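Local coordinates for homoserine dehydrogenase (PDB 4PG7), which catalyses the reversible interconversion of aspartate semialdehyde and homoserine by hydride transfer with a nicotinamide cofactor, a step of the aspartic acid pathway, at residues W109-L114 / E136-E141; H131-E136 / T229-F234. All blocks are in the same frame, centred on the assembly; numbering follows the deposited sequence.

In the fold
Reading from the N terminus, helix 106-115 comes first, on the parallel sheet of the nucleotide-binding domain. The chain then runs through strand 119-122 into helix 129-141, and contact 1 (109-114 with 136-141) closes this short loop of 21 intervening residues. Contact 2 (131-136 with 229-234) reaches much further: after helix 129-141 come strands 146-147 and 171-177 and several helices before helix 220-234 returns to it. The two contacts cross along the chain and share Glu136 on helix 129-141. The C-terminal turns of that helix carry contact 1; the turns before them pack on helix 106-115 too, through Leu134 and Leu135, while another side meets helix 220-234.

Contact 1 (W109-L114 / E136-E141); sequences WLRTAL and EDLAEE
Helix-to-helix packing of an apolar kind joins Arg111 and Leu114 to Leu138 and Ala139, where helices 106-115 and 129-141 lie next to each other on the parallel sheet of the nucleotide-binding domain. The two short segments run nearly parallel, 15° apart, with their axes 9.6 Å from each other at closest approach. Leu138 reaches across with one branch: chi1 of -161° swings CG toward the other helix, and chi2 of 53° then turns CD2 onto Arg111 CA, 3.6 Å away. The same methyl also touches CB and CG of Arg111, so the arginine contributes the aliphatic root of its side chain. Leu114 answers from the opposite helix with both methyls. Its CD2 meets the small Ala139 CB at 3.8 Å, and its CD1 lies more loosely against Leu138 CB, 4.2 Å away. Beneath them, Leu114 also rests on Val120 of strand 119-122 and on Leu135, which continues the apolar seam toward the sheet. No hydrogen bond crosses between the segments. Helix 106-115 connects strands 95-98 and 119-122, and helix 129-141 connects 119-122 and 146-147: two consecutive beta-alpha-beta units sharing strand 119-122, their helices side by side, as in a Rossmann-type fold.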
loop_
_atom_site.group_PDB
_atom_site.type_symbol
_atom_site.label_atom_id
_atom_site.label_comp_id
_atom_site.label_asym_id
_atom_site.label_seq_id
_atom_site.Cartn_x
_atom_site.Cartn_y
_atom_site.Cartn_z
ATOM N N TRP A 109 -4.460 -31.158 -13.145
ATOM C CA TRP A 109 -5.069 -30.589 -14.334
ATOM C C TRP A 109 -4.210 -29.463 -14.875
ATOM O O TRP A 109 -3.978 -29.370 -16.081
ATOM C CB TRP A 109 -6.467 -30.032 -14.048
ATOM C CG TRP A 109 -7.467 -31.047 -13.629
ATOM C CD1 TRP A 109 -7.330 -32.394 -13.665
ATOM C CD2 TRP A 109 -8.785 -30.784 -13.146
ATOM N NE1 TRP A 109 -8.484 -32.993 -13.226
ATOM C CE2 TRP A 109 -9.389 -32.025 -12.894
ATOM C CE3 TRP A 109 -9.504 -29.614 -12.874
ATOM C CZ2 TRP A 109 -10.688 -32.139 -12.396
ATOM C CZ3 TRP A 109 -10.797 -29.729 -12.371
ATOM C CH2 TRP A 109 -11.375 -30.984 -12.143
ATOM N N LEU A 110 -3.739 -28.603 -13.978
ATOM C CA LEU A 110 -2.954 -27.445 -14.393
ATOM C C LEU A 110 -1.572 -27.873 -14.904
ATOM O O LEU A 110 -1.071 -27.309 -15.886
ATOM C CB LEU A 110 -2.845 -26.424 -13.267
ATOM C CG LEU A 110 -4.190 -25.924 -12.718
ATOM C CD1 LEU A 110 -3.948 -24.893 -11.629
ATOM C CD2 LEU A 110 -5.085 -25.342 -13.797
ATOM N N ARG A 111 -0.986 -28.888 -14.279
ATOM C CA ARG A 111 0.285 -29.454 -14.755
ATOM C C ARG A 111 0.137 -29.968 -16.188
ATOM O O ARG A 111 0.996 -29.737 -17.045
ATOM C CB ARG A 111 0.742 -30.597 -13.846
ATOM C CG ARG A 111 1.151 -30.147 -12.443
ATOM C CD ARG A 111 1.254 -31.301 -11.450
ATOM N NE ARG A 111 2.619 -31.803 -11.347
ATOM C CZ ARG A 111 3.139 -32.758 -12.113
ATOM N NH1 ARG A 111 2.421 -33.364 -13.053
ATOM N NH2 ARG A 111 4.398 -33.123 -11.929
ATOM N N THR A 112 -0.948 -30.687 -16.440
ATOM C CA THR A 112 -1.212 -31.205 -17.778
ATOM C C THR A 112 -1.362 -30.063 -18.794
ATOM O O THR A 112 -0.777 -30.115 -19.880
ATOM C CB THR A 112 -2.449 -32.107 -17.777
ATOM O OG1 THR A 112 -2.228 -33.191 -16.868
ATOM C CG2 THR A 112 -2.727 -32.655 -19.173
ATOM N N ALA A 113 -2.137 -29.045 -18.441
ATOM C CA ALA A 113 -2.357 -27.901 -19.324
ATOM C C ALA A 113 -1.031 -27.261 -19.737
ATOM O O ALA A 113 -0.799 -26.993 -20.928
ATOM C CB ALA A 113 -3.254 -26.869 -18.656
ATOM N N LEU A 114 -0.158 -27.051 -18.756
ATOM C CA LEU A 114 1.139 -26.431 -18.995
ATOM C C LEU A 114 2.031 -27.320 -19.868
ATOM O O LEU A 114 2.715 -26.822 -20.775
ATOM C CB LEU A 114 1.836 -26.098 -17.671
ATOM C CG LEU A 114 1.143 -25.059 -16.791
ATOM C CD1 LEU A 114 1.693 -25.090 -15.375
ATOM C CD2 LEU A 114 1.269 -23.657 -17.377
ATOM N N GLU A 136 4.838 -22.548 -11.531
ATOM C CA GLU A 136 5.659 -21.512 -12.157
ATOM C C GLU A 136 6.850 -22.105 -12.948
ATOM O O GLU A 136 7.141 -21.641 -14.056
ATOM C CB GLU A 136 6.164 -20.511 -11.117
ATOM C CG GLU A 136 5.104 -19.505 -10.690
ATOM C CD GLU A 136 5.680 -18.342 -9.912
ATOM O OE1 GLU A 136 6.151 -18.561 -8.766
ATOM O OE2 GLU A 136 5.650 -17.209 -10.462
ATOM N N ASP A 137 7.508 -23.122 -12.387
ATOM C CA ASP A 137 8.666 -23.760 -13.034
ATOM C C ASP A 137 8.224 -24.515 -14.287
ATOM O O ASP A 137 8.888 -24.476 -15.327
ATOM C CB ASP A 137 9.338 -24.781 -12.105
ATOM C CG ASP A 137 10.044 -24.152 -10.913
ATOM O OD1 ASP A 137 10.246 -22.922 -10.884
ATOM O OD2 ASP A 137 10.398 -24.917 -9.995
ATOM N N LEU A 138 7.106 -25.217 -14.160
ATOM C CA LEU A 138 6.568 -26.016 -15.246
ATOM C C LEU A 138 6.132 -25.103 -16.394
ATOM O O LEU A 138 6.348 -25.424 -17.564
ATOM C CB LEU A 138 5.410 -26.873 -14.730
ATOM C CG LEU A 138 4.971 -28.092 -15.530
ATOM C CD1 LEU A 138 6.121 -29.045 -15.836
ATOM C CD2 LEU A 138 3.869 -28.810 -14.763
ATOM N N ALA A 139 5.577 -23.945 -16.053
ATOM C CA ALA A 139 5.204 -22.950 -17.055
ATOM C C ALA A 139 6.427 -22.418 -17.824
ATOM O O ALA A 139 6.445 -22.445 -19.065
ATOM C CB ALA A 139 4.458 -21.805 -16.411
ATOM N N GLU A 140 7.431 -21.937 -17.086
ATOM C CA GLU A 140 8.677 -21.436 -17.687
ATOM C C GLU A 140 9.298 -22.495 -18.593
ATOM O O GLU A 140 9.715 -22.209 -19.724
ATOM C CB GLU A 140 9.703 -21.026 -16.616
ATOM C CG GLU A 140 11.019 -20.515 -17.215
ATOM C CD GLU A 140 12.145 -20.362 -16.204
ATOM O OE1 GLU A 140 11.876 -20.033 -15.029
ATOM O OE2 GLU A 140 13.318 -20.550 -16.597
ATOM N N GLU A 141 9.347 -23.712 -18.067
ATOM C CA GLU A 141 9.851 -24.883 -18.768
ATOM C C GLU A 141 9.143 -25.158 -20.100
ATOM O O GLU A 141 9.771 -25.613 -21.069
ATOM C CB GLU A 141 9.706 -26.073 -17.828
ATOM C CG GLU A 141 10.140 -27.428 -18.348
ATOM C CD GLU A 141 10.102 -28.464 -17.238
ATOM O OE1 GLU A 141 9.433 -29.503 -17.403
ATOM O OE2 GLU A 141 10.721 -28.220 -16.177
#

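Contact 2 (H131-E136 / T229-F234); sequences HLKLLE and TSYLSF
The ring of Tyr231 has the carboxylate of Glu136 at its edge, with OE1 in the ring plane, whereas Leu132 and Lys133 approach it at a slant. Within helix 220-234, and not across the contact, Ser233 CB lies over the centre of one face of the Phe234 ring, 3.9 Å above its plane. The Glu136 carboxylate and Tyr231 ring planes are turned 69° against each other. The phenol OH donates to Glu136 OE1 over 2.6 Å, arriving nearly in line with the C-O bond of that oxygen. OE1 also sits 3.3 Å from Tyr231 CE2. With chi1 at -177° the tyrosine ring swings away from its own backbone N and reaches across to helix 129-141, bridging segments whose axes are 11.6 Å apart. There Leu132 CB packs at 3.9 Å on Tyr231 CE2. Lys133 brings its backbone up to the hydroxyl, CA to Tyr231 OH being 3.4 Å, and its chain, bent at chi2, crosses the tyrosine at about a right angle before NZ turns to a salt bridge with Asp137. Back on the tyrosine's helix, Ser233 N and OG grip Thr229 O from opposite faces of its carbonyl plane. A short bond from a phenol to a carboxylate oxygen is consistent with an ionised Glu136, and it gives the nucleotide-binding domain and helix 220-234 a polar link beside their apolar one.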
loop_
_atom_site.group_PDB
_atom_site.type_symbol
_atom_site.label_atom_id
_atom_site.label_comp_id
_atom_site.label_asym_id
_atom_site.label_seq_id
_atom_site.Cartn_x
_atom_site.Cartn_y
_atom_site.Cartn_z
ATOM N N HIS A 131 2.709 -25.425 -4.386
ATOM C CA HIS A 131 1.971 -25.543 -5.622
ATOM C C HIS A 131 2.356 -24.464 -6.631
ATOM O O HIS A 131 2.572 -24.766 -7.810
ATOM C CB HIS A 131 0.467 -25.542 -5.305
ATOM C CG HIS A 131 0.089 -26.590 -4.302
ATOM N ND1 HIS A 131 -0.389 -26.292 -3.044
ATOM C CD2 HIS A 131 0.216 -27.935 -4.342
ATOM C CE1 HIS A 131 -0.593 -27.408 -2.368
ATOM N NE2 HIS A 131 -0.224 -28.420 -3.132
ATOM N N LEU A 132 2.425 -23.216 -6.182
ATOM C CA LEU A 132 2.755 -22.105 -7.068
ATOM C C LEU A 132 4.161 -22.244 -7.639
ATOM O O LEU A 132 4.408 -21.880 -8.791
ATOM C CB LEU A 132 2.637 -20.764 -6.348
ATOM C CG LEU A 132 1.234 -20.372 -5.877
ATOM C CD1 LEU A 132 1.312 -19.114 -5.012
ATOM C CD2 LEU A 132 0.277 -20.179 -7.052
ATOM N N LYS A 133 5.066 -22.771 -6.825
ATOM C CA LYS A 133 6.444 -22.964 -7.224
ATOM C C LYS A 133 6.524 -23.962 -8.373
ATOM O O LYS A 133 7.093 -23.657 -9.426
ATOM C CB LYS A 133 7.263 -23.454 -6.032
ATOM C CG LYS A 133 8.655 -23.946 -6.360
ATOM C CD LYS A 133 9.488 -22.888 -7.058
ATOM C CE LYS A 133 10.971 -23.250 -7.019
ATOM N NZ LYS A 133 11.742 -22.508 -8.058
ATOM N N LEU A 134 5.959 -25.147 -8.155
ATOM C CA LEU A 134 6.018 -26.210 -9.150
ATOM C C LEU A 134 5.286 -25.803 -10.436
ATOM O O LEU A 134 5.723 -26.164 -11.520
ATOM C CB LEU A 134 5.504 -27.546 -8.576
ATOM C CG LEU A 134 4.005 -27.870 -8.516
ATOM C CD1 LEU A 134 3.455 -28.444 -9.833
ATOM C CD2 LEU A 134 3.768 -28.868 -7.400
ATOM N N LEU A 135 4.190 -25.051 -10.326
ATOM C CA LEU A 135 3.482 -24.587 -11.515
ATOM C C LEU A 135 4.259 -23.499 -12.264
ATOM O O LEU A 135 4.324 -23.519 -13.503
ATOM C CB LEU A 135 2.045 -24.121 -11.183
ATOM C CG LEU A 135 1.102 -25.241 -10.731
ATOM C CD1 LEU A 135 -0.172 -24.692 -10.119
ATOM C CD2 LEU A 135 0.768 -26.167 -11.899
ATOM N N GLU A 136 4.838 -22.548 -11.531
ATOM C CA GLU A 136 5.659 -21.512 -12.157
ATOM C C GLU A 136 6.850 -22.105 -12.948
ATOM O O GLU A 136 7.141 -21.641 -14.056
ATOM C CB GLU A 136 6.164 -20.511 -11.117
ATOM C CG GLU A 136 5.104 -19.505 -10.690
ATOM C CD GLU A 136 5.680 -18.342 -9.912
ATOM O OE1 GLU A 136 6.151 -18.561 -8.766
ATOM O OE2 GLU A 136 5.650 -17.209 -10.462
ATOM N N THR A 229 2.408 -15.025 1.317
ATOM C CA THR A 229 3.151 -13.794 1.474
ATOM C C THR A 229 4.670 -14.052 1.621
ATOM O O THR A 229 5.481 -13.283 1.091
ATOM C CB THR A 229 2.597 -12.962 2.627
ATOM O OG1 THR A 229 1.210 -12.704 2.378
ATOM C CG2 THR A 229 3.330 -11.640 2.761
ATOM N N SER A 230 5.037 -15.135 2.298
ATOM C CA SER A 230 6.442 -15.520 2.449
ATOM C C SER A 230 7.059 -15.914 1.109
ATOM O O SER A 230 8.220 -15.593 0.818
ATOM C CB SER A 230 6.577 -16.699 3.420
ATOM O OG SER A 230 6.178 -16.340 4.731
ATOM N N TYR A 231 6.282 -16.615 0.297
ATOM C CA TYR A 231 6.725 -16.997 -1.043
ATOM C C TYR A 231 6.957 -15.770 -1.941
ATOM O O TYR A 231 7.982 -15.664 -2.593
ATOM C CB TYR A 231 5.713 -17.941 -1.685
ATOM C CG TYR A 231 6.149 -18.424 -3.049
ATOM C CD1 TYR A 231 7.327 -19.144 -3.201
ATOM C CD2 TYR A 231 5.394 -18.141 -4.184
ATOM C CE1 TYR A 231 7.742 -19.570 -4.453
ATOM C CE2 TYR A 231 5.793 -18.576 -5.440
ATOM C CZ TYR A 231 6.967 -19.288 -5.565
ATOM O OH TYR A 231 7.352 -19.705 -6.808
ATOM N N LEU A 232 6.012 -14.837 -1.928
ATOM C CA LEU A 232 6.128 -13.619 -2.696
ATOM C C LEU A 232 7.200 -12.665 -2.156
ATOM O O LEU A 232 7.902 -12.050 -2.942
ATOM C CB LEU A 232 4.779 -12.899 -2.758
ATOM C CG LEU A 232 3.678 -13.683 -3.483
ATOM C CD1 LEU A 232 2.353 -12.951 -3.385
ATOM C CD2 LEU A 232 4.045 -13.923 -4.945
ATOM N N SER A 233 7.357 -12.575 -0.833
ATOM C CA SER A 233 8.344 -11.675 -0.219
ATOM C C SER A 233 9.778 -12.194 -0.234
ATOM O O SER A 233 10.718 -11.431 -0.470
ATOM C CB SER A 233 7.967 -11.372 1.246
ATOM O OG SER A 233 6.707 -10.732 1.310
ATOM N N PHE A 234 9.950 -13.469 0.084
ATOM C CA PHE A 234 11.264 -14.025 0.321
ATOM C C PHE A 234 11.704 -15.022 -0.738
ATOM O O PHE A 234 12.832 -15.505 -0.663
ATOM C CB PHE A 234 11.293 -14.757 1.657
ATOM C CG PHE A 234 10.806 -13.947 2.815
ATOM C CD1 PHE A 234 11.291 -12.668 3.037
ATOM C CD2 PHE A 234 9.909 -14.492 3.724
ATOM C CE1 PHE A 234 10.850 -11.932 4.117
ATOM C CE2 PHE A 234 9.480 -13.760 4.815
ATOM C CZ PHE A 234 9.952 -12.482 5.015
#